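Local coordinates for putative uncharacterized protein (Mycobacterium avium, PDB 2Z6V) that is of uncharacterised function but belongs to the sulfotransferase family and so probably transfers sulfuryl groups to an as yet unidentified acceptor, at residues H252-E257 and R313-R318; K35-R40 and D79-L84; A103-P108 and G243-K248. All blocks are in the same frame, centred on the assembly; numbering follows the deposited sequence.

Contact 1: H252-E257 and R313-R318; sequences HSVHIE and RYHVDR. With PLM (palmitic acid), chain C.
The type I turn S253-I256, whose V254 packs against H315 and R318 of helix 301-326, carries the chain of this sulfotransferase-family fold into helix 256-262, with H255 as the N-cap residue of helix 256-262. The two methyls of V254 do different work. CG2, anti to the carbonyl carbon, comes down over one face of the H315 imidazole, 3.5 Å from the ring centroid and only 9° off the normal, a CH-pi contact. CG1 turns instead toward R318, 3.5 Å from NH1. A beta-branched residue suits this place because it fills both directions without a long, flexible chain. H315 ND1 is bonded to Q311, a turn earlier in its own helix, which fixes the rotation of the ring. The alkyl end of the bound palmitic acid comes up at the edge of this imidazole, and the fatty acid is hydrogen-bonded to Q311 NE2. S253 OG approaches the same ring obliquely, 3.5 Å from CD2; its main polar partner is P250 O, with G113 O also within bonding range. R318 bends at chi2 (-58°) and brings NH1 back to V254 O, a bond of 2.7 Å. The oxygen lies in the guanidinium plane, although the donor stands well above the carbonyl plane. Y314 CD2 lies over one face of the guanidinium, 3.7 Å above it. I256 CG2 touches R318 O at 3.8 Å, and a water joins that oxygen to E257 OE2. Arginine thus satisfies a buried turn carbonyl and ties it to H255 ND1 through a water and to F218 O through NH2, and its positive charge would probably polarise the V254 carbonyl.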
loop_
_atom_site.group_PDB
_atom_site.type_symbol
_atom_site.label_atom_id
_atom_site.label_comp_id
_atom_site.label_asym_id
_atom_site.label_seq_id
_atom_site.Cartn_x
_atom_site.Cartn_y
_atom_site.Cartn_z
ATOM N N HIS A 252 6.134 -4.468 1.644
ATOM C CA HIS A 252 7.479 -4.224 1.128
ATOM C C HIS A 252 8.347 -5.193 1.939
ATOM O O HIS A 252 9.388 -5.660 1.484
ATOM C CB HIS A 252 7.945 -2.792 1.409
ATOM C CG HIS A 252 7.642 -1.818 0.315
ATOM N ND1 HIS A 252 7.875 -2.093 -1.015
ATOM C CD2 HIS A 252 7.198 -0.538 0.361
ATOM C CE1 HIS A 252 7.590 -1.024 -1.740
ATOM N NE2 HIS A 252 7.179 -0.066 -0.929
ATOM N N SER A 253 7.895 -5.486 3.155
ATOM C CA SER A 253 8.593 -6.403 4.048
ATOM C C SER A 253 8.646 -7.795 3.421
ATOM O O SER A 253 9.670 -8.466 3.450
ATOM C CB SER A 253 7.863 -6.471 5.392
ATOM O OG SER A 253 6.487 -6.753 5.202
ATOM N N VAL A 254 7.524 -8.224 2.863
ATOM C CA VAL A 254 7.444 -9.522 2.224
ATOM C C VAL A 254 8.378 -9.550 1.019
ATOM O O VAL A 254 9.195 -10.460 0.870
ATOM C CB VAL A 254 6.002 -9.803 1.758
ATOM C CG1 VAL A 254 5.929 -11.140 1.056
ATOM C CG2 VAL A 254 5.057 -9.763 2.959
ATOM N N HIS A 255 8.268 -8.534 0.173
ATOM C CA HIS A 255 9.080 -8.439 -1.032
ATOM C C HIS A 255 10.387 -7.671 -0.817
ATOM O O HIS A 255 10.949 -7.127 -1.772
ATOM C CB HIS A 255 8.272 -7.745 -2.136
ATOM C CG HIS A 255 6.870 -8.254 -2.269
ATOM N ND1 HIS A 255 6.579 -9.583 -2.480
ATOM C CD2 HIS A 255 5.679 -7.613 -2.204
ATOM C CE1 HIS A 255 5.268 -9.741 -2.538
ATOM N NE2 HIS A 255 4.699 -8.560 -2.374
ATOM N N ILE A 256 10.886 -7.641 0.416
ATOM C CA ILE A 256 12.102 -6.880 0.705
ATOM C C ILE A 256 13.319 -7.217 -0.156
ATOM O O ILE A 256 14.163 -6.352 -0.409
ATOM C CB ILE A 256 12.482 -6.971 2.201
ATOM C CG1 ILE A 256 13.576 -5.943 2.508
ATOM C CG2 ILE A 256 12.904 -8.387 2.552
ATOM C CD1 ILE A 256 13.703 -5.603 3.973
ATOM N N GLU A 257 13.408 -8.458 -0.625
ATOM C CA GLU A 257 14.528 -8.850 -1.469
ATOM C C GLU A 257 14.511 -8.161 -2.841
ATOM O O GLU A 257 15.552 -7.723 -3.333
ATOM C CB GLU A 257 14.562 -10.370 -1.651
ATOM C CG GLU A 257 14.978 -11.159 -0.403
ATOM C CD GLU A 257 16.166 -10.539 0.338
ATOM O OE1 GLU A 257 16.988 -9.859 -0.313
ATOM O OE2 GLU A 257 16.281 -10.741 1.569
ATOM N N ARG A 313 3.010 -14.218 8.803
ATOM C CA ARG A 313 4.287 -14.911 8.926
ATOM C C ARG A 313 5.301 -14.359 7.916
ATOM O O ARG A 313 6.455 -14.103 8.264
ATOM C CB ARG A 313 4.104 -16.417 8.726
ATOM C CG ARG A 313 5.402 -17.201 8.816
ATOM C CD ARG A 313 5.157 -18.679 9.086
ATOM N NE ARG A 313 4.261 -19.305 8.115
ATOM C CZ ARG A 313 4.514 -19.413 6.811
ATOM N NH1 ARG A 313 5.643 -18.931 6.306
ATOM N NH2 ARG A 313 3.642 -20.014 6.009
ATOM N N TYR A 314 4.872 -14.169 6.671
ATOM C CA TYR A 314 5.754 -13.627 5.649
ATOM C C TYR A 314 6.136 -12.185 5.966
ATOM O O TYR A 314 7.251 -11.754 5.673
ATOM C CB TYR A 314 5.085 -13.660 4.278
ATOM C CG TYR A 314 5.025 -15.021 3.635
ATOM C CD1 TYR A 314 4.155 -16.002 4.101
ATOM C CD2 TYR A 314 5.806 -15.310 2.523
ATOM C CE1 TYR A 314 4.061 -17.234 3.464
ATOM C CE2 TYR A 314 5.723 -16.529 1.883
ATOM C CZ TYR A 314 4.848 -17.488 2.349
ATOM O OH TYR A 314 4.744 -18.682 1.669
ATOM N N HIS A 315 5.213 -11.438 6.560
ATOM C CA HIS A 315 5.491 -10.048 6.883
ATOM C C HIS A 315 6.563 -9.854 7.944
ATOM O O HIS A 315 7.159 -8.786 8.011
ATOM C CB HIS A 315 4.215 -9.316 7.307
ATOM C CG HIS A 315 3.338 -8.918 6.160
ATOM N ND1 HIS A 315 2.567 -9.823 5.461
ATOM C CD2 HIS A 315 3.125 -7.714 5.579
ATOM C CE1 HIS A 315 1.913 -9.193 4.502
ATOM N NE2 HIS A 315 2.234 -7.913 4.552
ATOM N N VAL A 316 6.805 -10.866 8.777
ATOM C CA VAL A 316 7.838 -10.740 9.803
ATOM C C VAL A 316 9.116 -11.499 9.454
ATOM O O VAL A 316 10.216 -10.984 9.653
ATOM C CB VAL A 316 7.349 -11.204 11.211
ATOM C CG1 VAL A 316 6.222 -10.306 11.689
ATOM C CG2 VAL A 316 6.919 -12.664 11.177
ATOM N N ASP A 317 8.982 -12.706 8.912
ATOM C CA ASP A 317 10.164 -13.491 8.565
ATOM C C ASP A 317 10.935 -12.976 7.353
ATOM O O ASP A 317 12.170 -12.988 7.365
ATOM C CB ASP A 317 9.802 -14.967 8.357
ATOM C CG ASP A 317 9.204 -15.609 9.607
ATOM O OD1 ASP A 317 9.523 -15.169 10.740
ATOM O OD2 ASP A 317 8.417 -16.567 9.451
ATOM N N ARG A 318 10.239 -12.532 6.307
ATOM C CA ARG A 318 10.949 -12.026 5.138
ATOM C C ARG A 318 11.922 -10.934 5.567
ATOM O O ARG A 318 13.114 -11.003 5.262
ATOM C CB ARG A 318 9.983 -11.479 4.087
ATOM C CG ARG A 318 9.313 -12.546 3.237
ATOM C CD ARG A 318 10.350 -13.382 2.516
ATOM N NE ARG A 318 9.750 -14.439 1.711
ATOM C CZ ARG A 318 9.017 -14.230 0.623
ATOM N NH1 ARG A 318 8.786 -12.993 0.194
ATOM N NH2 ARG A 318 8.508 -15.264 -0.039
HETATM C C1 PLM C . -5.163 -9.003 0.972
HETATM O O1 PLM C . -5.147 -10.249 1.071
HETATM O O2 PLM C . -5.460 -8.353 -0.052
HETATM C C2 PLM C . -4.786 -8.190 2.214
HETATM C C3 PLM C . -3.482 -8.696 2.833
HETATM C C4 PLM C . -3.009 -7.821 3.996
HETATM C C5 PLM C . -2.733 -6.384 3.548
HETATM C C6 PLM C . -4.018 -5.560 3.451
HETATM C C7 PLM C . -3.755 -4.250 2.708
HETATM C C8 PLM C . -3.571 -4.507 1.211
HETATM C C9 PLM C . -2.454 -3.621 0.658
HETATM C CA PLM C . -2.668 -2.152 1.028
HETATM C CB PLM C . -1.364 -1.356 0.929
HETATM C CC PLM C . -0.289 -2.010 1.799
HETATM C CD PLM C . 0.332 -3.214 1.087
HETATM C CE PLM C . 1.001 -4.185 2.062
HETATM C CF PLM C . -0.048 -4.813 2.982
HETATM C CG PLM C . 0.555 -5.897 3.876
HETATM O O HOH W 1 8.075 -11.997 -2.344
HETATM O O HOH W 2 14.110 -12.153 3.055
#

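Contact 2: K35-R40 and D79-L84; sequences KLAAQR and DATNAL
R40 lies across T81 and reaches N82, joining helix 30-41 to helix 70-96 where the two segments cross at -59°. From CB, which points toward the other helix, the chain leaves with CG anti to the carbonyl carbon (chi1 -67°) and then runs straight out to NE. CD passes the T81 methyl, CG2, at 4.1 Å; NE and CZ follow at similar range. NH1 comes closest, 3.6 Å from T81 CG2, and the methyl lies over one face of the guanidinium. At its edge NH1 also meets N82 OD1 at 3.1 Å, a weak hydrogen bond bent to 121°. The stronger polar partner is D78, which forms a salt bridge with NH2; a long arginine suits the partly exposed margin of the crossing, where its shaft can pack and its tip can still find charge. L36 CG touches the same T81 methyl at 3.7 Å. T81 OG1 is bonded to L77 O within its own helix, while CG2 makes the closest packing contacts. A37, small enough to let the axes approach to 8.6 Å, rests CB against T81 O at 3.7 Å and faces L84 CG. Around this crossing, F24 of the N-terminal loop lies on L36 and R40, V33 and F34 of helix 30-41 extend the apolar seam onto T81 and L84, and W51 brings helix 50-64 against L84.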
loop_
_atom_site.group_PDB
_atom_site.type_symbol
_atom_site.label_atom_id
_atom_site.label_comp_id
_atom_site.label_asym_id
_atom_site.label_seq_id
_atom_site.Cartn_x
_atom_site.Cartn_y
_atom_site.Cartn_z
ATOM N N LYS A 35 -7.541 -4.930 -24.046
ATOM C CA LYS A 35 -8.203 -4.228 -25.146
ATOM C C LYS A 35 -9.057 -3.070 -24.651
ATOM O O LYS A 35 -9.043 -1.985 -25.233
ATOM C CB LYS A 35 -9.078 -5.184 -25.960
ATOM C CG LYS A 35 -8.309 -6.249 -26.714
ATOM C CD LYS A 35 -9.238 -7.021 -27.636
ATOM C CE LYS A 35 -8.567 -8.266 -28.212
ATOM N NZ LYS A 35 -8.259 -9.270 -27.146
ATOM N N LEU A 36 -9.799 -3.309 -23.575
ATOM C CA LEU A 36 -10.665 -2.292 -23.004
ATOM C C LEU A 36 -9.831 -1.111 -22.501
ATOM O O LEU A 36 -10.171 0.051 -22.749
ATOM C CB LEU A 36 -11.494 -2.897 -21.867
ATOM C CG LEU A 36 -12.554 -2.009 -21.205
ATOM C CD1 LEU A 36 -13.495 -1.441 -22.263
ATOM C CD2 LEU A 36 -13.318 -2.824 -20.158
ATOM N N ALA A 37 -8.738 -1.412 -21.804
ATOM C CA ALA A 37 -7.847 -0.375 -21.287
ATOM C C ALA A 37 -7.242 0.433 -22.440
ATOM O O ALA A 37 -7.055 1.642 -22.332
ATOM C CB ALA A 37 -6.737 -1.009 -20.448
ATOM N N ALA A 38 -6.934 -0.248 -23.540
ATOM C CA ALA A 38 -6.360 0.402 -24.712
ATOM C C ALA A 38 -7.428 1.281 -25.345
ATOM O O ALA A 38 -7.151 2.346 -25.895
ATOM C CB ALA A 38 -5.895 -0.646 -25.702
ATOM N N GLN A 39 -8.662 0.813 -25.249
ATOM C CA GLN A 39 -9.814 1.509 -25.790
ATOM C C GLN A 39 -10.016 2.805 -25.020
ATOM O O GLN A 39 -10.058 3.878 -25.616
ATOM C CB GLN A 39 -11.033 0.607 -25.652
ATOM C CG GLN A 39 -12.247 1.001 -26.441
ATOM C CD GLN A 39 -13.330 -0.072 -26.345
ATOM O OE1 GLN A 39 -13.101 -1.238 -26.702
ATOM N NE2 GLN A 39 -14.509 0.313 -25.849
ATOM N N ARG A 40 -10.119 2.701 -23.697
ATOM C CA ARG A 40 -10.319 3.863 -22.834
ATOM C C ARG A 40 -9.194 4.887 -22.902
ATOM O O ARG A 40 -9.449 6.072 -23.099
ATOM C CB ARG A 40 -10.495 3.426 -21.374
ATOM C CG ARG A 40 -11.766 2.636 -21.107
ATOM C CD ARG A 40 -11.890 2.225 -19.649
ATOM N NE ARG A 40 -13.122 1.481 -19.393
ATOM C CZ ARG A 40 -13.451 0.964 -18.212
ATOM N NH1 ARG A 40 -12.643 1.109 -17.168
ATOM N NH2 ARG A 40 -14.586 0.297 -18.071
ATOM N N ASP A 79 -11.792 -2.179 -11.929
ATOM C CA ASP A 79 -10.604 -1.686 -11.249
ATOM C C ASP A 79 -9.330 -2.173 -11.953
ATOM O O ASP A 79 -8.358 -1.426 -12.087
ATOM C CB ASP A 79 -10.601 -2.134 -9.780
ATOM C CG ASP A 79 -11.614 -1.371 -8.932
ATOM O OD1 ASP A 79 -11.763 -0.148 -9.136
ATOM O OD2 ASP A 79 -12.250 -1.985 -8.048
ATOM N N ALA A 80 -9.348 -3.423 -12.408
ATOM C CA ALA A 80 -8.196 -4.001 -13.093
ATOM C C ALA A 80 -7.937 -3.241 -14.383
ATOM O O ALA A 80 -6.786 -2.956 -14.726
ATOM C CB ALA A 80 -8.445 -5.466 -13.392
ATOM N N THR A 81 -9.017 -2.908 -15.086
ATOM C CA THR A 81 -8.936 -2.182 -16.346
ATOM C C THR A 81 -8.305 -0.830 -16.109
ATOM O O THR A 81 -7.364 -0.461 -16.793
ATOM C CB THR A 81 -10.329 -1.977 -16.965
ATOM O OG1 THR A 81 -10.984 -3.244 -17.081
ATOM C CG2 THR A 81 -10.216 -1.342 -18.354
ATOM N N ASN A 82 -8.819 -0.096 -15.129
ATOM C CA ASN A 82 -8.274 1.221 -14.807
ATOM C C ASN A 82 -6.808 1.146 -14.389
ATOM O O ASN A 82 -6.006 2.002 -14.770
ATOM C CB ASN A 82 -9.091 1.888 -13.701
ATOM C CG ASN A 82 -10.483 2.278 -14.166
ATOM O OD1 ASN A 82 -10.670 2.679 -15.316
ATOM N ND2 ASN A 82 -11.462 2.177 -13.271
ATOM N N ALA A 83 -6.465 0.119 -13.612
ATOM C CA ALA A 83 -5.098 -0.071 -13.156
ATOM C C ALA A 83 -4.183 -0.311 -14.356
ATOM O O ALA A 83 -3.115 0.290 -14.456
ATOM C CB ALA A 83 -5.020 -1.254 -12.188
ATOM N N LEU A 84 -4.610 -1.185 -15.263
ATOM C CA LEU A 84 -3.828 -1.489 -16.454
ATOM C C LEU A 84 -3.747 -0.271 -17.367
ATOM O O LEU A 84 -2.743 -0.072 -18.057
ATOM C CB LEU A 84 -4.444 -2.675 -17.210
ATOM C CG LEU A 84 -3.664 -3.163 -18.435
ATOM C CD1 LEU A 84 -2.249 -3.542 -18.019
ATOM C CD2 LEU A 84 -4.380 -4.351 -19.065
#

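Contact 3: A103-P108 and G243-K248; sequences APVERP and GSWSLK
P108 packs on W245 and L247 in the alpha/beta sulfotransferase fold, at the N-terminal ends of the two neighbouring strands 109-113 (the middle strand of the five-stranded parallel sheet) and 244-248, where the loop 103-108 is about to become strand 109-113. The loop that follows strand 109-113, which holds T119, probably corresponds to the 5'-phosphosulfate-binding loop of the family. The tight part is apolar. P108 CB lies 4.2 Å from both W245 CB and L247 CD1, and its CA is 3.6 Å from W245 O. Proline fits here because its compact ring fills the space beside the strand, while its carbonyl remains available for the backbone pairing with R267 on the next strand. V105 adds a second patch: CG1, anti to its backbone N (chi1 175°), reaches W245 CD1 at 3.7 Å, meeting the indole obliquely. A large tryptophan suits this position, since it also touches L234 and Q238 of helix 224-238 and so joins loop, sheet and helix. The other end is looser and wetter. R107 leads its end away from the strand, and E106, exposed, lies against D265; long charged chains suit this solvent side. S244, a small polar residue, keeps OG 4.2 Å from R107 O without bonding it. R107 adopts left-handed backbone angles (42/54), and its amide is held by D265. Two waters occupy this side, both donating to E106 O; one is also hydrogen-bonded to S244 OG, and the other accepts from W245 N at 2.9 Å.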
loop_
_atom_site.group_PDB
_atom_site.type_symbol
_atom_site.label_atom_id
_atom_site.label_comp_id
_atom_site.label_asym_id
_atom_site.label_seq_id
_atom_site.Cartn_x
_atom_site.Cartn_y
_atom_site.Cartn_z
ATOM N N ALA A 103 17.388 10.277 -14.433
ATOM C CA ALA A 103 17.446 10.884 -13.110
ATOM C C ALA A 103 17.242 9.783 -12.086
ATOM O O ALA A 103 16.249 9.057 -12.128
ATOM C CB ALA A 103 16.371 11.945 -12.962
ATOM N N PRO A 104 18.180 9.647 -11.142
ATOM C CA PRO A 104 18.092 8.615 -10.109
ATOM C C PRO A 104 17.057 8.876 -9.016
ATOM O O PRO A 104 16.583 10.001 -8.839
ATOM C CB PRO A 104 19.503 8.598 -9.541
ATOM C CG PRO A 104 19.851 10.049 -9.556
ATOM C CD PRO A 104 19.375 10.487 -10.937
ATOM N N VAL A 105 16.708 7.807 -8.303
ATOM C CA VAL A 105 15.796 7.866 -7.164
ATOM C C VAL A 105 16.723 7.434 -6.027
ATOM O O VAL A 105 16.873 6.239 -5.751
ATOM C CB VAL A 105 14.634 6.853 -7.300
ATOM C CG1 VAL A 105 13.774 6.858 -6.026
ATOM C CG2 VAL A 105 13.794 7.196 -8.517
ATOM N N GLU A 106 17.352 8.407 -5.376
ATOM C CA GLU A 106 18.313 8.095 -4.322
ATOM C C GLU A 106 17.857 8.055 -2.872
ATOM O O GLU A 106 17.121 8.919 -2.396
ATOM C CB GLU A 106 19.521 9.036 -4.431
ATOM C CG GLU A 106 20.252 8.920 -5.759
ATOM C CD GLU A 106 21.462 9.831 -5.857
ATOM O OE1 GLU A 106 21.316 11.049 -5.596
ATOM O OE2 GLU A 106 22.554 9.327 -6.209
ATOM N N ARG A 107 18.329 7.021 -2.187
ATOM C CA ARG A 107 18.066 6.807 -0.779
ATOM C C ARG A 107 16.634 7.081 -0.355
ATOM O O ARG A 107 16.385 7.848 0.574
ATOM C CB ARG A 107 19.030 7.669 0.036
ATOM C CG ARG A 107 20.483 7.364 -0.267
ATOM C CD ARG A 107 21.424 8.316 0.433
ATOM N NE ARG A 107 22.813 7.898 0.268
ATOM C CZ ARG A 107 23.864 8.600 0.681
ATOM N NH1 ARG A 107 25.094 8.134 0.488
ATOM N NH2 ARG A 107 23.689 9.772 1.282
ATOM N N PRO A 108 15.668 6.450 -1.032
ATOM C CA PRO A 108 14.266 6.663 -0.674
ATOM C C PRO A 108 13.979 6.182 0.744
ATOM O O PRO A 108 14.487 5.150 1.176
ATOM C CB PRO A 108 13.518 5.847 -1.722
ATOM C CG PRO A 108 14.472 4.720 -2.002
ATOM C CD PRO A 108 15.790 5.451 -2.106
ATOM N N GLY A 243 12.573 15.817 -5.515
ATOM C CA GLY A 243 12.745 15.705 -4.080
ATOM C C GLY A 243 13.208 14.323 -3.645
ATOM O O GLY A 243 13.421 13.426 -4.470
ATOM N N SER A 244 13.378 14.146 -2.344
ATOM C CA SER A 244 13.788 12.853 -1.809
ATOM C C SER A 244 12.493 12.117 -1.472
ATOM O O SER A 244 11.638 12.641 -0.753
ATOM C CB SER A 244 14.637 13.046 -0.549
ATOM O OG SER A 244 15.003 11.796 0.011
ATOM N N TRP A 245 12.347 10.902 -1.980
ATOM C CA TRP A 245 11.129 10.141 -1.751
ATOM C C TRP A 245 10.878 9.551 -0.360
ATOM O O TRP A 245 11.786 9.078 0.319
ATOM C CB TRP A 245 11.008 9.012 -2.791
ATOM C CG TRP A 245 10.677 9.494 -4.174
ATOM C CD1 TRP A 245 11.547 9.712 -5.198
ATOM C CD2 TRP A 245 9.378 9.855 -4.668
ATOM N NE1 TRP A 245 10.878 10.186 -6.299
ATOM C CE2 TRP A 245 9.545 10.285 -6.002
ATOM C CE3 TRP A 245 8.090 9.857 -4.112
ATOM C CZ2 TRP A 245 8.468 10.716 -6.792
ATOM C CZ3 TRP A 245 7.020 10.287 -4.901
ATOM C CH2 TRP A 245 7.221 10.710 -6.225
ATOM N N SER A 246 9.614 9.592 0.041
ATOM C CA SER A 246 9.160 9.023 1.301
ATOM C C SER A 246 8.079 8.048 0.853
ATOM O O SER A 246 7.047 8.463 0.343
ATOM C CB SER A 246 8.555 10.095 2.203
ATOM O OG SER A 246 7.888 9.488 3.293
ATOM N N LEU A 247 8.319 6.758 1.026
ATOM C CA LEU A 247 7.362 5.757 0.578
ATOM C C LEU A 247 6.912 4.831 1.682
ATOM O O LEU A 247 7.575 4.715 2.717
ATOM C CB LEU A 247 7.977 4.930 -0.545
ATOM C CG LEU A 247 8.578 5.777 -1.664
ATOM C CD1 LEU A 247 9.474 4.926 -2.549
ATOM C CD2 LEU A 247 7.450 6.407 -2.455
ATOM N N LYS A 248 5.776 4.174 1.442
ATOM C CA LYS A 248 5.203 3.235 2.392
ATOM C C LYS A 248 4.379 2.141 1.723
ATOM O O LYS A 248 3.735 2.363 0.700
ATOM C CB LYS A 248 4.316 3.964 3.408
ATOM C CG LYS A 248 3.643 3.028 4.402
ATOM C CD LYS A 248 2.991 3.755 5.571
ATOM C CE LYS A 248 1.662 4.391 5.188
ATOM N NZ LYS A 248 0.966 4.989 6.372
HETATM O O HOH W 3 14.470 9.849 -3.594
HETATM O O HOH W 4 17.262 11.583 -1.736
#

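From the N terminus, contact 2 comes first: 35-40 opens it and 79-84 closes a mostly helical loop without strands at the periphery of the chain. The chain then reaches 103-108, which opens contact 3, and some 135 residues later 243-248 returns to close it, bringing the entry to strand 109-113 beside its neighbour 244-248. Contact 1 opens almost at once at 252-257 and closes at 313-318, tying the turn after that strand to helix 301-326. The three loops run in series, neither nesting nor crossing. Contacts 1 and 3 adjoin in sequence, though their centres are about 21 Å apart; contact 2 lies about 16 Å from each by nearest atoms.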